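Local atomic coordinates of R.Ecl18kI (Enterobacter cloacae, PDB entry 2GB7), a protein that recognises the double-stranded DNA sequence 5'-CCNGG-3' as a type II restriction endonuclease and cleaves it before the first C, with nucleotides flipped in the complex. Residues F[165-170]-F[272-277]; F[280-285]-F[294-299]. The protein carries 1 engineered substitution. One frame throughout, in Å; residues are numbered along the deposited sequence.

Contact 1. Residues F[165-170]-F[272-277]; sequences GVVQYT and KEEIQQ. Engineered in segment 272-277: Q277 (natural residue Arg).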
loop_
_atom_site.group_PDB
_atom_site.type_symbol
_atom_site.label_atom_id
_atom_site.label_comp_id
_atom_site.label_asym_id
_atom_site.label_seq_id
_atom_site.Cartn_x
_atom_site.Cartn_y
_atom_site.Cartn_z
ATOM N N GLY F 165 0.861 -19.117 -21.726
ATOM C CA GLY F 165 0.261 -17.974 -22.360
ATOM C C GLY F 165 -1.157 -17.848 -21.891
ATOM O O GLY F 165 -1.727 -18.818 -21.370
ATOM N N VAL F 166 -1.725 -16.658 -22.086
ATOM C CA VAL F 166 -3.136 -16.423 -21.721
ATOM C C VAL F 166 -4.143 -17.261 -22.529
ATOM O O VAL F 166 -5.137 -17.703 -21.978
ATOM C CB VAL F 166 -3.526 -14.916 -21.753
ATOM C CG1 VAL F 166 -2.715 -14.165 -20.707
ATOM C CG2 VAL F 166 -3.301 -14.303 -23.133
ATOM N N VAL F 167 -3.887 -17.488 -23.817
ATOM C CA VAL F 167 -4.835 -18.266 -24.639
ATOM C C VAL F 167 -4.948 -19.691 -24.114
ATOM O O VAL F 167 -6.056 -20.219 -23.921
ATOM C CB VAL F 167 -4.451 -18.234 -26.128
ATOM C CG1 VAL F 167 -5.303 -19.213 -26.974
ATOM C CG2 VAL F 167 -4.613 -16.840 -26.669
ATOM N N GLN F 168 -3.789 -20.302 -23.879
ATOM C CA GLN F 168 -3.754 -21.653 -23.348
ATOM C C GLN F 168 -4.357 -21.689 -21.968
ATOM O O GLN F 168 -5.111 -22.602 -21.668
ATOM C CB GLN F 168 -2.330 -22.162 -23.251
ATOM C CG GLN F 168 -1.671 -22.354 -24.617
ATOM C CD GLN F 168 -0.851 -21.122 -25.024
ATOM O OE1 GLN F 168 -1.191 -19.973 -24.701
ATOM N NE2 GLN F 168 0.244 -21.369 -25.736
ATOM N N TYR F 169 -3.999 -20.722 -21.122
ATOM C CA TYR F 169 -4.545 -20.671 -19.764
ATOM C C TYR F 169 -6.084 -20.642 -19.772
ATOM O O TYR F 169 -6.735 -21.391 -19.040
ATOM C CB TYR F 169 -3.971 -19.473 -18.971
ATOM C CG TYR F 169 -4.460 -19.510 -17.545
ATOM C CD1 TYR F 169 -3.758 -20.205 -16.573
ATOM C CD2 TYR F 169 -5.679 -18.913 -17.184
ATOM C CE1 TYR F 169 -4.221 -20.293 -15.269
ATOM C CE2 TYR F 169 -6.137 -18.981 -15.877
ATOM C CZ TYR F 169 -5.406 -19.694 -14.938
ATOM O OH TYR F 169 -5.858 -19.780 -13.643
ATOM N N THR F 170 -6.642 -19.825 -20.652
ATOM C CA THR F 170 -8.088 -19.625 -20.749
ATOM C C THR F 170 -8.775 -20.901 -21.196
ATOM O O THR F 170 -9.867 -21.231 -20.733
ATOM C CB THR F 170 -8.377 -18.480 -21.693
ATOM O OG1 THR F 170 -7.844 -17.288 -21.106
ATOM C CG2 THR F 170 -9.884 -18.280 -21.971
ATOM N N LYS F 272 -4.222 -21.601 -32.587
ATOM C CA LYS F 272 -2.950 -21.153 -33.156
ATOM C C LYS F 272 -2.993 -19.681 -33.556
ATOM O O LYS F 272 -2.044 -18.935 -33.287
ATOM C CB LYS F 272 -2.578 -22.026 -34.353
ATOM C CG LYS F 272 -1.181 -21.837 -34.888
ATOM C CD LYS F 272 -0.893 -22.820 -36.025
ATOM C CE LYS F 272 -0.944 -24.281 -35.525
ATOM N NZ LYS F 272 -1.061 -25.287 -36.634
ATOM N N GLU F 273 -4.091 -19.244 -34.178
ATOM C CA GLU F 273 -4.173 -17.838 -34.566
ATOM C C GLU F 273 -4.360 -16.882 -33.372
ATOM O O GLU F 273 -3.858 -15.761 -33.401
ATOM C CB GLU F 273 -5.163 -17.604 -35.714
ATOM C CG GLU F 273 -6.616 -17.497 -35.339
ATOM N N GLU F 274 -5.028 -17.334 -32.314
ATOM C CA GLU F 274 -5.151 -16.521 -31.105
ATOM C C GLU F 274 -3.814 -16.373 -30.406
ATOM O O GLU F 274 -3.479 -15.297 -29.902
ATOM C CB GLU F 274 -6.137 -17.128 -30.122
ATOM C CG GLU F 274 -7.578 -17.158 -30.592
ATOM C CD GLU F 274 -8.457 -17.856 -29.584
ATOM O OE1 GLU F 274 -8.837 -19.019 -29.839
ATOM O OE2 GLU F 274 -8.730 -17.259 -28.517
ATOM N N ILE F 275 -3.060 -17.466 -30.364
ATOM C CA ILE F 275 -1.748 -17.431 -29.738
ATOM C C ILE F 275 -0.871 -16.471 -30.528
ATOM O O ILE F 275 -0.246 -15.607 -29.950
ATOM C CB ILE F 275 -1.103 -18.819 -29.657
ATOM C CG1 ILE F 275 -1.886 -19.691 -28.680
ATOM C CG2 ILE F 275 0.390 -18.709 -29.268
ATOM C CD1 ILE F 275 -1.548 -21.164 -28.748
ATOM N N GLN F 276 -0.866 -16.628 -31.852
ATOM C CA GLN F 276 -0.130 -15.754 -32.750
ATOM C C GLN F 276 -0.466 -14.290 -32.469
ATOM O O GLN F 276 0.434 -13.460 -32.329
ATOM C CB GLN F 276 -0.417 -16.140 -34.208
ATOM C CG GLN F 276 0.128 -15.173 -35.224
ATOM C CD GLN F 276 -0.074 -15.648 -36.637
ATOM O OE1 GLN F 276 0.618 -16.555 -37.100
ATOM N NE2 GLN F 276 -1.017 -15.034 -37.341
ATOM N N GLN F 277 -1.756 -13.982 -32.351
ATOM C CA GLN F 277 -2.222 -12.625 -32.032
ATOM C C GLN F 277 -1.636 -12.098 -30.726
ATOM O O GLN F 277 -1.149 -10.960 -30.660
ATOM C CB GLN F 277 -3.757 -12.580 -31.946
ATOM C CG GLN F 277 -4.479 -12.650 -33.279
ATOM C CD GLN F 277 -5.999 -12.639 -33.128
ATOM O OE1 GLN F 277 -6.556 -13.257 -32.216
ATOM N NE2 GLN F 277 -6.682 -11.935 -34.034
#

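Contact 2. Residues F[280-285]-F[294-299]; sequences LKQIEK and NYYRNR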
loop_
_atom_site.group_PDB
_atom_site.type_symbol
_atom_site.label_atom_id
_atom_site.label_comp_id
_atom_site.label_asym_id
_atom_site.label_seq_id
_atom_site.Cartn_x
_atom_site.Cartn_y
_atom_site.Cartn_z
ATOM N N LEU F 280 2.125 -11.429 -31.205
ATOM C CA LEU F 280 2.307 -10.257 -32.079
ATOM C C LEU F 280 2.000 -8.971 -31.325
ATOM O O LEU F 280 2.684 -7.970 -31.497
ATOM C CB LEU F 280 1.477 -10.370 -33.370
ATOM C CG LEU F 280 1.953 -11.413 -34.397
ATOM C CD1 LEU F 280 0.908 -11.662 -35.468
ATOM C CD2 LEU F 280 3.292 -11.024 -35.034
ATOM N N LYS F 281 0.978 -9.016 -30.478
ATOM C CA LYS F 281 0.626 -7.925 -29.574
ATOM C C LYS F 281 1.766 -7.574 -28.618
ATOM O O LYS F 281 2.089 -6.406 -28.387
ATOM C CB LYS F 281 -0.582 -8.372 -28.759
ATOM C CG LYS F 281 -1.339 -7.294 -28.046
ATOM C CD LYS F 281 -2.675 -7.025 -28.722
ATOM C CE LYS F 281 -3.595 -8.248 -28.650
ATOM N NZ LYS F 281 -4.959 -7.937 -29.179
ATOM N N GLN F 282 2.389 -8.596 -28.056
ATOM C CA GLN F 282 3.484 -8.367 -27.123
ATOM C C GLN F 282 4.745 -7.862 -27.818
ATOM O O GLN F 282 5.437 -7.010 -27.273
ATOM C CB GLN F 282 3.765 -9.630 -26.319
ATOM C CG GLN F 282 2.622 -9.965 -25.367
ATOM C CD GLN F 282 2.786 -11.332 -24.768
ATOM O OE1 GLN F 282 3.454 -11.501 -23.736
ATOM N NE2 GLN F 282 2.177 -12.323 -25.396
ATOM N N ILE F 283 5.015 -8.340 -29.032
ATOM C CA ILE F 283 6.146 -7.822 -29.813
ATOM C C ILE F 283 5.985 -6.312 -30.047
ATOM O O ILE F 283 6.976 -5.567 -30.031
ATOM C CB ILE F 283 6.338 -8.552 -31.157
ATOM C CG1 ILE F 283 6.798 -9.992 -30.938
ATOM C CG2 ILE F 283 7.374 -7.821 -32.026
ATOM C CD1 ILE F 283 6.642 -10.875 -32.179
ATOM N N GLU F 284 4.739 -5.873 -30.231
ATOM C CA GLU F 284 4.431 -4.450 -30.400
ATOM C C GLU F 284 4.829 -3.657 -29.175
ATOM O O GLU F 284 5.463 -2.608 -29.292
ATOM C CB GLU F 284 2.940 -4.260 -30.642
ATOM C CG GLU F 284 2.522 -2.884 -31.146
ATOM C CD GLU F 284 1.155 -2.943 -31.794
ATOM O OE1 GLU F 284 0.321 -3.736 -31.320
ATOM O OE2 GLU F 284 0.908 -2.214 -32.777
ATOM N N LYS F 285 4.428 -4.166 -28.009
ATOM C CA LYS F 285 4.725 -3.542 -26.723
ATOM C C LYS F 285 6.227 -3.411 -26.533
ATOM O O LYS F 285 6.707 -2.407 -26.024
ATOM C CB LYS F 285 4.104 -4.345 -25.566
ATOM C CG LYS F 285 2.660 -3.964 -25.180
ATOM C CD LYS F 285 1.704 -3.873 -26.387
ATOM C CE LYS F 285 0.240 -3.935 -25.989
ATOM N NZ LYS F 285 -0.586 -4.120 -27.219
ATOM N N ASN F 294 13.162 -10.859 -30.231
ATOM C CA ASN F 294 13.657 -12.123 -30.720
ATOM C C ASN F 294 13.090 -13.302 -29.926
ATOM O O ASN F 294 12.778 -14.337 -30.509
ATOM C CB ASN F 294 15.181 -12.079 -30.790
ATOM C CG ASN F 294 15.647 -11.041 -31.811
ATOM O OD1 ASN F 294 14.860 -10.548 -32.625
ATOM N ND2 ASN F 294 16.938 -10.709 -31.765
ATOM N N TYR F 295 12.918 -13.133 -28.617
ATOM C CA TYR F 295 12.307 -14.162 -27.774
ATOM C C TYR F 295 10.900 -14.485 -28.256
ATOM O O TYR F 295 10.528 -15.657 -28.396
ATOM C CB TYR F 295 12.291 -13.696 -26.311
ATOM C CG TYR F 295 11.313 -14.455 -25.449
ATOM C CD1 TYR F 295 11.673 -15.649 -24.845
ATOM C CD2 TYR F 295 10.034 -13.963 -25.248
ATOM C CE1 TYR F 295 10.757 -16.352 -24.078
ATOM C CE2 TYR F 295 9.124 -14.632 -24.466
ATOM C CZ TYR F 295 9.488 -15.832 -23.892
ATOM O OH TYR F 295 8.576 -16.498 -23.109
ATOM N N TYR F 296 10.116 -13.447 -28.532
ATOM C CA TYR F 296 8.757 -13.670 -29.009
ATOM C C TYR F 296 8.719 -14.282 -30.412
ATOM O O TYR F 296 7.896 -15.145 -30.700
ATOM C CB TYR F 296 7.971 -12.381 -28.966
ATOM C CG TYR F 296 7.491 -12.010 -27.582
ATOM C CD1 TYR F 296 7.990 -10.882 -26.954
ATOM C CD2 TYR F 296 6.512 -12.766 -26.917
ATOM C CE1 TYR F 296 7.571 -10.518 -25.700
ATOM C CE2 TYR F 296 6.081 -12.408 -25.626
ATOM C CZ TYR F 296 6.634 -11.264 -25.038
ATOM O OH TYR F 296 6.259 -10.787 -23.790
ATOM N N ARG F 297 9.617 -13.848 -31.287
ATOM C CA ARG F 297 9.596 -14.381 -32.645
ATOM C C ARG F 297 9.995 -15.860 -32.671
ATOM O O ARG F 297 9.506 -16.606 -33.520
ATOM C CB ARG F 297 10.342 -13.463 -33.644
ATOM C CG ARG F 297 11.803 -13.315 -33.460
ATOM C CD ARG F 297 12.427 -12.422 -34.563
ATOM N NE ARG F 297 11.708 -11.160 -34.777
ATOM C CZ ARG F 297 12.163 -10.156 -35.533
ATOM N NH1 ARG F 297 13.335 -10.262 -36.151
ATOM N NH2 ARG F 297 11.451 -9.043 -35.677
ATOM N N ASN F 298 10.816 -16.313 -31.716
ATOM C CA ASN F 298 11.061 -17.761 -31.577
ATOM C C ASN F 298 9.766 -18.502 -31.264
ATOM O O ASN F 298 9.510 -19.586 -31.791
ATOM C CB ASN F 298 12.075 -18.073 -30.482
ATOM C CG ASN F 298 13.464 -17.584 -30.812
ATOM O OD1 ASN F 298 13.852 -17.500 -31.988
ATOM N ND2 ASN F 298 14.240 -17.278 -29.770
ATOM N N ARG F 299 8.946 -17.908 -30.404
ATOM C CA ARG F 299 7.670 -18.541 -30.078
ATOM C C ARG F 299 6.715 -18.549 -31.259
ATOM O O ARG F 299 6.013 -19.522 -31.466
ATOM C CB ARG F 299 7.039 -17.870 -28.859
ATOM C CG ARG F 299 7.813 -18.233 -27.602
ATOM C CD ARG F 299 7.408 -17.424 -26.437
ATOM N NE ARG F 299 5.984 -17.546 -26.119
ATOM C CZ ARG F 299 5.354 -16.676 -25.338
ATOM N NH1 ARG F 299 6.035 -15.670 -24.823
ATOM N NH2 ARG F 299 4.065 -16.814 -25.067
#

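Contact 1. Residues F[165-170]-F[272-277]
The side-chain amide of Q168 lies flat against I275. CD1 and CG1 of I275 both sit over one face of the amide, and the two side chains run nearly perpendicular to each other. The closest approach is I275 CD1 to Q168 NE2, at 3.5 Å. I275 CD1 is also 3.8 Å from Q168 CD. The Q168 chain is bent at its second torsion (chi2 95°), which turns the amide across the end of I275. The NH2 group of Q168 makes its hydrogen bond elsewhere, to the hydroxyl of Y267.

V167 carries the rest of the contact. Its CG1 has swung opposite the backbone N (chi1 171°) and meets I275 CG1 at 3.8 Å. The same methyl is 3.9 Å from E274 CB. The other methyl, CG2, is 3.8 Å from the backbone O of E274. E274 thus offers V167 its CB and main chain.

The helix 166-171 follows strand 161-163 in the PD-(D/E)XK-type nuclease domain. Helix 269-285 packs on it, the two short segments running at 137° with axes 9.6 Å apart. V166 N is hydrogen-bonded to the carboxylate of D140, which ties the first turn of the short helix to strand 140-141.

The join between the two segments is therefore van der Waals in kind. It relies on shape, while the amide nitrogen of Q168 is satisfied by the hydroxyl of Y267.

Contact 2. Residues F[280-285]-F[294-299]
Y296 and Q282 face each other across an antiparallel helical hairpin. Helices 269-285 and 290-302 form its two arms, and their segments here run at 169° with axes 9.5 Å apart. The Q282 side chain lies across Y296, close to perpendicular. Its CB makes a CH-pi contact over one face of the Y296 ring, 3.9 Å from the centroid and displaced toward the rim. The opposite face is covered by Y295 CD2, which stands over the ring centre. The ring is thus held between its own neighbour and the other helix.

Beyond CG the Q282 chain is extended, which brings the amide to the hydroxyl end of the tyrosine. The amide and ring planes are 63° apart. The Y296 hydroxyl donates a weak hydrogen bond to Q282 OE1, at 2.9 Å between OH and OE1. This oxygen also accepts from V141 N, and Q282 NE2 donates to D140 OD1 and S278 O. The buried amide is therefore gripped at both ends. D140 OD1 also forms a salt bridge with R299 NH2, so both arms of the hairpin reach the same carboxylate.

I283 and Y296 lie alongside each other and point opposite ways, meeting at the base of the ring. The packing is tight there: I283 CG1 is 3.3 Å from Y296 CB, and I283 CD1 is 3.8 Å from that same CB.

Overall arrangement
Both contacts use helix 269-285, first at 272-277 and then at 280-285, and their centres are 13 Å apart. Contact 1 joins this helix to the short helix 166-171 of the nuclease domain, far away in sequence. Contact 2 joins it to helix 290-302, the next helix along. Neither is a core contact. Both are partly buried on the same side of the chain, contact 1 about 23 Å and contact 2 about 19 Å from its centre, measured between centres. Contact 1 is mainly aliphatic. Contact 2 adds an aromatic ring and a buried glutamine amide with several polar partners. D140, on strand 140-141, lies beside both: its carboxylate bonds to segment 165-170 and to both helices of contact 2.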